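Local coordinates for hypothetical protein (Nostoc punctiforme, PDB 2O62), which is of unknown function but pairs two antiparallel beta-sheet domains of the calycin superfamily and might, like other calycins, bind a small ligand, at residues A[105-110]-A[118-123]; A[21-26]-A[122-127]. All blocks are in the same frame, centred on the assembly; numbering follows the deposited sequence.

Contact 1 (A[105-110]-A[118-123])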
loop_
_atom_site.group_PDB
_atom_site.type_symbol
_atom_site.label_atom_id
_atom_site.label_comp_id
_atom_site.label_asym_id
_atom_site.label_seq_id
_atom_site.Cartn_x
_atom_site.Cartn_y
_atom_site.Cartn_z
ATOM N N LEU A 105 0.593 -5.535 6.938
ATOM C CA LEU A 105 -0.258 -5.786 5.785
ATOM C C LEU A 105 0.473 -5.215 4.619
ATOM O O LEU A 105 0.710 -3.987 4.580
ATOM C CB LEU A 105 -1.623 -5.098 5.863
ATOM C CG LEU A 105 -2.267 -5.305 4.463
ATOM C CD1 LEU A 105 -3.102 -6.605 4.472
ATOM C CD2 LEU A 105 -2.983 -4.219 3.864
ATOM N N ARG A 106 0.839 -6.091 3.682
ATOM C CA ARG A 106 1.685 -5.683 2.570
ATOM C C ARG A 106 0.945 -6.007 1.288
ATOM O O ARG A 106 0.466 -7.130 1.118
ATOM C CB ARG A 106 3.024 -6.353 2.600
ATOM C CG ARG A 106 3.645 -6.234 3.912
ATOM C CD ARG A 106 5.107 -6.632 3.945
ATOM N NE ARG A 106 5.346 -8.065 4.009
ATOM C CZ ARG A 106 6.114 -8.754 3.163
ATOM N NH1 ARG A 106 6.674 -8.184 2.102
ATOM N NH2 ARG A 106 6.366 -10.034 3.390
ATOM N N LEU A 107 0.788 -5.004 0.442
ATOM C CA LEU A 107 0.025 -5.161 -0.774
ATOM C C LEU A 107 0.901 -4.876 -1.986
ATOM O O LEU A 107 1.434 -3.785 -2.125
ATOM C CB LEU A 107 -1.227 -4.255 -0.752
ATOM C CG LEU A 107 -2.346 -4.533 -1.786
ATOM C CD1 LEU A 107 -3.695 -4.190 -1.235
ATOM C CD2 LEU A 107 -2.140 -3.714 -3.020
ATOM N N VAL A 108 1.019 -5.864 -2.868
ATOM C CA VAL A 108 1.676 -5.735 -4.140
ATOM C C VAL A 108 0.657 -5.632 -5.298
ATOM O O VAL A 108 -0.299 -6.427 -5.395
ATOM C CB VAL A 108 2.584 -6.949 -4.410
ATOM C CG1 VAL A 108 3.375 -6.754 -5.652
ATOM C CG2 VAL A 108 3.490 -7.190 -3.241
ATOM N N GLN A 109 0.861 -4.623 -6.137
ATOM C CA GLN A 109 0.145 -4.464 -7.391
ATOM C C GLN A 109 1.047 -4.740 -8.562
ATOM O O GLN A 109 2.223 -4.336 -8.563
ATOM C CB GLN A 109 -0.411 -3.037 -7.543
ATOM C CG GLN A 109 -1.380 -2.598 -6.429
ATOM C CD GLN A 109 -2.172 -1.349 -6.757
ATOM O OE1 GLN A 109 -2.603 -1.143 -7.911
ATOM N NE2 GLN A 109 -2.424 -0.538 -5.736
ATOM N N LEU A 110 0.486 -5.397 -9.569
ATOM C CA LEU A 110 1.207 -5.868 -10.740
ATOM C C LEU A 110 0.412 -5.493 -11.975
ATOM O O LEU A 110 -0.772 -5.830 -12.079
ATOM C CB LEU A 110 1.402 -7.377 -10.682
ATOM C CG LEU A 110 2.155 -7.912 -9.473
ATOM C CD1 LEU A 110 2.086 -9.405 -9.482
ATOM C CD2 LEU A 110 3.629 -7.459 -9.459
ATOM N N ASN A 118 -3.006 -6.429 -13.522
ATOM C CA ASN A 118 -2.972 -7.866 -13.843
ATOM C C ASN A 118 -3.221 -8.754 -12.605
ATOM O O ASN A 118 -3.738 -9.836 -12.711
ATOM C CB ASN A 118 -1.613 -8.238 -14.440
ATOM C CG ASN A 118 -1.526 -9.694 -14.874
ATOM O OD1 ASN A 118 -0.800 -10.474 -14.260
ATOM N ND2 ASN A 118 -2.287 -10.072 -15.898
ATOM N N GLY A 119 -2.785 -8.303 -11.437
ATOM C CA GLY A 119 -2.941 -9.081 -10.250
ATOM C C GLY A 119 -2.450 -8.309 -9.041
ATOM O O GLY A 119 -1.768 -7.268 -9.150
ATOM N N LEU A 120 -2.842 -8.819 -7.891
ATOM C CA LEU A 120 -2.329 -8.349 -6.612
ATOM C C LEU A 120 -1.876 -9.472 -5.702
ATOM O O LEU A 120 -2.386 -10.598 -5.768
ATOM C CB LEU A 120 -3.387 -7.592 -5.865
ATOM C CG LEU A 120 -4.302 -6.573 -6.562
ATOM C CD1 LEU A 120 -5.597 -6.538 -5.837
ATOM C CD2 LEU A 120 -3.745 -5.210 -6.531
ATOM N N THR A 121 -0.958 -9.122 -4.819
ATOM C CA THR A 121 -0.500 -10.025 -3.778
ATOM C C THR A 121 -0.794 -9.317 -2.445
ATOM O O THR A 121 -0.459 -8.159 -2.252
ATOM C CB THR A 121 0.985 -10.378 -3.940
ATOM O OG1 THR A 121 1.227 -10.905 -5.254
ATOM C CG2 THR A 121 1.415 -11.433 -2.877
ATOM N N LEU A 122 -1.465 -10.016 -1.554
ATOM C CA LEU A 122 -1.782 -9.523 -0.233
ATOM C C LEU A 122 -1.070 -10.385 0.753
ATOM O O LEU A 122 -1.272 -11.574 0.769
ATOM C CB LEU A 122 -3.276 -9.555 0.001
ATOM C CG LEU A 122 -3.784 -8.760 1.194
ATOM C CD1 LEU A 122 -3.649 -7.260 0.917
ATOM C CD2 LEU A 122 -5.244 -9.149 1.379
ATOM N N ILE A 123 -0.162 -9.776 1.518
ATOM C CA ILE A 123 0.629 -10.489 2.464
ATOM C C ILE A 123 0.179 -10.026 3.856
ATOM O O ILE A 123 0.447 -8.889 4.274
ATOM C CB ILE A 123 2.110 -10.225 2.241
ATOM C CG1 ILE A 123 2.510 -10.595 0.792
ATOM C CG2 ILE A 123 2.938 -10.984 3.260
ATOM C CD1 ILE A 123 3.937 -10.105 0.370
#
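The beta hairpin of strands 103-111 and 117-127, in the N-terminal calycin-like domain, pairs residues 105-110 with 118-123 in antiparallel register. Arg106 with Ile123 and Val108 with Thr121 are hydrogen-bonded pairs; Ile123 N to Arg106 O is short at 2.7 Å and nearly straight, 170° at the hydrogen. At the turn end of the hairpin Asn118 and Gly119 both face Leu110 in a classic beta bulge, and Leu110 O takes two donors, Asn118 N at 2.7 Å and Gly119 N at 3.3 Å. On one face Leu122 CD1 wedges between Leu105 CD1 and Leu107 CD1, 3.7 Å from each, while Leu120 CD2 lies against Gln109 CG at 3.5 Å. That face meets strand 219-224 of the C-terminal barrel, where Ser223 bonds Gln109 OE1. On the other face the Arg106 chain bends at chi3 (-80°) and lays its guanidinium against Ile123, whose CD1 sits 3.6 Å above one face of the plane, offset toward the rim. Salt bridges from NH1 to Glu95 and NH2 to Glu125 hold the group there. Shortening this side chain to an alanine is likely to cost Glu95 its salt bridge and leave Glu125 relying on Arg104. The hairpin thus has a largely aliphatic interdomain face, with Gln109 its polar member, and a charge cluster behind.

Contact 2 (A[21-26]-A[122-127])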
loop_
_atom_site.group_PDB
_atom_site.type_symbol
_atom_site.label_atom_id
_atom_site.label_comp_id
_atom_site.label_asym_id
_atom_site.label_seq_id
_atom_site.Cartn_x
_atom_site.Cartn_y
_atom_site.Cartn_z
ATOM N N SER A 21 -0.853 -14.201 -0.620
ATOM C CA SER A 21 -2.120 -14.503 -1.320
ATOM C C SER A 21 -2.221 -13.721 -2.612
ATOM O O SER A 21 -2.138 -12.497 -2.590
ATOM C CB SER A 21 -3.308 -14.130 -0.433
ATOM O OG SER A 21 -3.171 -14.745 0.826
ATOM N N ASN A 22 -2.358 -14.427 -3.734
ATOM C CA ASN A 22 -2.572 -13.816 -5.043
ATOM C C ASN A 22 -4.038 -13.703 -5.346
ATOM O O ASN A 22 -4.736 -14.694 -5.326
ATOM C CB ASN A 22 -1.961 -14.662 -6.139
ATOM C CG ASN A 22 -0.484 -14.826 -5.963
ATOM O OD1 ASN A 22 0.183 -13.968 -5.389
ATOM N ND2 ASN A 22 0.044 -15.926 -6.458
ATOM N N PHE A 23 -4.425 -12.483 -5.664
ATOM C CA PHE A 23 -5.767 -12.121 -6.054
ATOM C C PHE A 23 -5.812 -11.640 -7.494
ATOM O O PHE A 23 -4.870 -11.009 -7.996
ATOM C CB PHE A 23 -6.252 -10.979 -5.156
ATOM C CG PHE A 23 -6.588 -11.404 -3.777
ATOM C CD1 PHE A 23 -5.629 -11.423 -2.794
ATOM C CD2 PHE A 23 -7.873 -11.801 -3.447
ATOM C CE1 PHE A 23 -5.924 -11.835 -1.499
ATOM C CE2 PHE A 23 -8.172 -12.220 -2.142
ATOM C CZ PHE A 23 -7.162 -12.217 -1.165
ATOM N N SER A 24 -6.944 -11.879 -8.144
ATOM C CA SER A 24 -7.239 -11.284 -9.447
ATOM C C SER A 24 -7.553 -9.784 -9.290
ATOM O O SER A 24 -7.825 -9.314 -8.170
ATOM C CB SER A 24 -8.429 -11.989 -10.099
ATOM O OG SER A 24 -9.640 -11.564 -9.516
ATOM N N PRO A 25 -7.537 -9.034 -10.404
ATOM C CA PRO A 25 -7.914 -7.605 -10.347
ATOM C C PRO A 25 -9.383 -7.348 -9.940
ATOM O O PRO A 25 -9.713 -6.202 -9.634
ATOM C CB PRO A 25 -7.675 -7.119 -11.767
ATOM C CG PRO A 25 -6.767 -8.114 -12.383
ATOM C CD PRO A 25 -7.150 -9.433 -11.772
ATOM N N GLU A 26 -10.227 -8.381 -9.916
ATOM C CA GLU A 26 -11.586 -8.278 -9.367
ATOM C C GLU A 26 -11.693 -8.811 -7.922
ATOM O O GLU A 26 -12.774 -8.888 -7.392
ATOM C CB GLU A 26 -12.603 -9.006 -10.240
ATOM C CG GLU A 26 -12.607 -8.584 -11.697
ATOM C CD GLU A 26 -11.393 -9.106 -12.504
ATOM O OE1 GLU A 26 -11.006 -10.299 -12.361
ATOM O OE2 GLU A 26 -10.820 -8.314 -13.293
ATOM N N LEU A 122 -1.465 -10.016 -1.554
ATOM C CA LEU A 122 -1.782 -9.523 -0.233
ATOM C C LEU A 122 -1.070 -10.385 0.753
ATOM O O LEU A 122 -1.272 -11.574 0.769
ATOM C CB LEU A 122 -3.276 -9.555 0.001
ATOM C CG LEU A 122 -3.784 -8.760 1.194
ATOM C CD1 LEU A 122 -3.649 -7.260 0.917
ATOM C CD2 LEU A 122 -5.244 -9.149 1.379
ATOM N N ILE A 123 -0.162 -9.776 1.518
ATOM C CA ILE A 123 0.629 -10.489 2.464
ATOM C C ILE A 123 0.179 -10.026 3.856
ATOM O O ILE A 123 0.447 -8.889 4.274
ATOM C CB ILE A 123 2.110 -10.225 2.241
ATOM C CG1 ILE A 123 2.510 -10.595 0.792
ATOM C CG2 ILE A 123 2.938 -10.984 3.260
ATOM C CD1 ILE A 123 3.937 -10.105 0.370
ATOM N N ARG A 124 -0.501 -10.923 4.565
ATOM C CA ARG A 124 -1.050 -10.640 5.898
ATOM C C ARG A 124 -0.237 -11.376 6.934
ATOM O O ARG A 124 -0.298 -12.586 6.992
ATOM C CB ARG A 124 -2.512 -11.091 5.995
ATOM C CG ARG A 124 -3.430 -10.316 5.077
ATOM C CD ARG A 124 -4.741 -11.025 4.871
ATOM N NE ARG A 124 -4.622 -12.095 3.901
ATOM C CZ ARG A 124 -5.622 -12.903 3.533
ATOM N NH1 ARG A 124 -6.812 -12.773 4.054
ATOM N NH2 ARG A 124 -5.404 -13.810 2.605
ATOM N N GLU A 125 0.473 -10.621 7.764
ATOM C CA GLU A 125 1.465 -11.161 8.666
ATOM C C GLU A 125 1.204 -10.722 10.086
ATOM O O GLU A 125 0.828 -9.582 10.333
ATOM C CB GLU A 125 2.854 -10.715 8.251
ATOM C CG GLU A 125 3.351 -11.382 6.965
ATOM C CD GLU A 125 4.543 -10.699 6.372
ATOM O OE1 GLU A 125 4.654 -9.462 6.485
ATOM O OE2 GLU A 125 5.389 -11.388 5.760
ATOM N N HIS A 126 1.428 -11.644 11.012
ATOM C CA HIS A 126 1.333 -11.388 12.447
ATOM C C HIS A 126 2.619 -11.914 13.080
ATOM O O HIS A 126 3.252 -12.913 12.648
ATOM C CB HIS A 126 0.091 -12.038 13.059
ATOM C CG HIS A 126 0.056 -13.518 12.909
ATOM N ND1 HIS A 126 -0.419 -14.142 11.771
ATOM C CD2 HIS A 126 0.497 -14.505 13.730
ATOM C CE1 HIS A 126 -0.289 -15.451 11.914
ATOM N NE2 HIS A 126 0.273 -15.697 13.087
ATOM N N LEU A 127 3.048 -11.228 14.109
ATOM C CA LEU A 127 4.202 -11.674 14.860
ATOM C C LEU A 127 3.939 -13.062 15.432
ATOM O O LEU A 127 2.874 -13.313 16.030
ATOM C CB LEU A 127 4.511 -10.711 15.996
ATOM C CG LEU A 127 5.200 -9.443 15.556
ATOM C CD1 LEU A 127 5.314 -8.606 16.804
ATOM C CD2 LEU A 127 6.612 -9.763 14.931
HETATM O O HOH W 1 -2.049 -13.039 3.057
#
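Ser21 and Leu122 form the one beta bridge between these segments, an antiparallel hydrogen-bonded pair that joins strand 14-23 to 117-127 in the N-terminal sheet. Leu122 N reaches Ser21 O at 2.8 Å; the return bond, Ser21 N to Leu122 O, is 3.0 Å. On the tightly packed side of the bridge the Phe23 ring, its CG anti to the carbonyl carbon (chi1 -74°), brings CE1 to 3.8 Å from Leu122 CB, with Leu29 and Pro216 also against the ring; after Phe23 the chain leaves the strand. The other side is hydrated and polar. There a water links Ser21 OG and Leu122 O, to which it donates, with Arg124 N and NE, from which it accepts. The Arg124 chain bends at chi3 (-79°), and its guanidinium presents an edge to both the serine and the water: NH2 of Arg124 donates to Ser21 OG over 3.0 Å, only 2° out of the guanidinium plane, while NH1 pairs with Glu134. Where the leucine and the ring meet through carbon alone, the arginine is thus held by directed bonds. Ser21 OG accepts from Arg124 NH2 and from the water and is also bonded to Asp32, a set of partners that would probably fix the rotation of this buried hydroxyl and polarise it.

From the N terminus, the chain first lays down strand 14-23, runs through residues 24-26 into the strands that follow, and comes back to strand 117-127, where contact 2 closes a long loop: 95 residues separate segment 21-26 from 122-127. Contact 1 closes a far shorter one, the hairpin turn between 110 and 118, which nests inside the larger. Both end on strand 117-127, sharing Leu122 and Ile123, so this strand lies between 14-23 and 103-111 and joins the strands that come earlier in the chain (14-64) to the later ones (71-111). That shared strand, with a probable backbone bond from Phe23 N to Leu120 O, makes the two contacts one continuous sheet beside the C-terminal barrel.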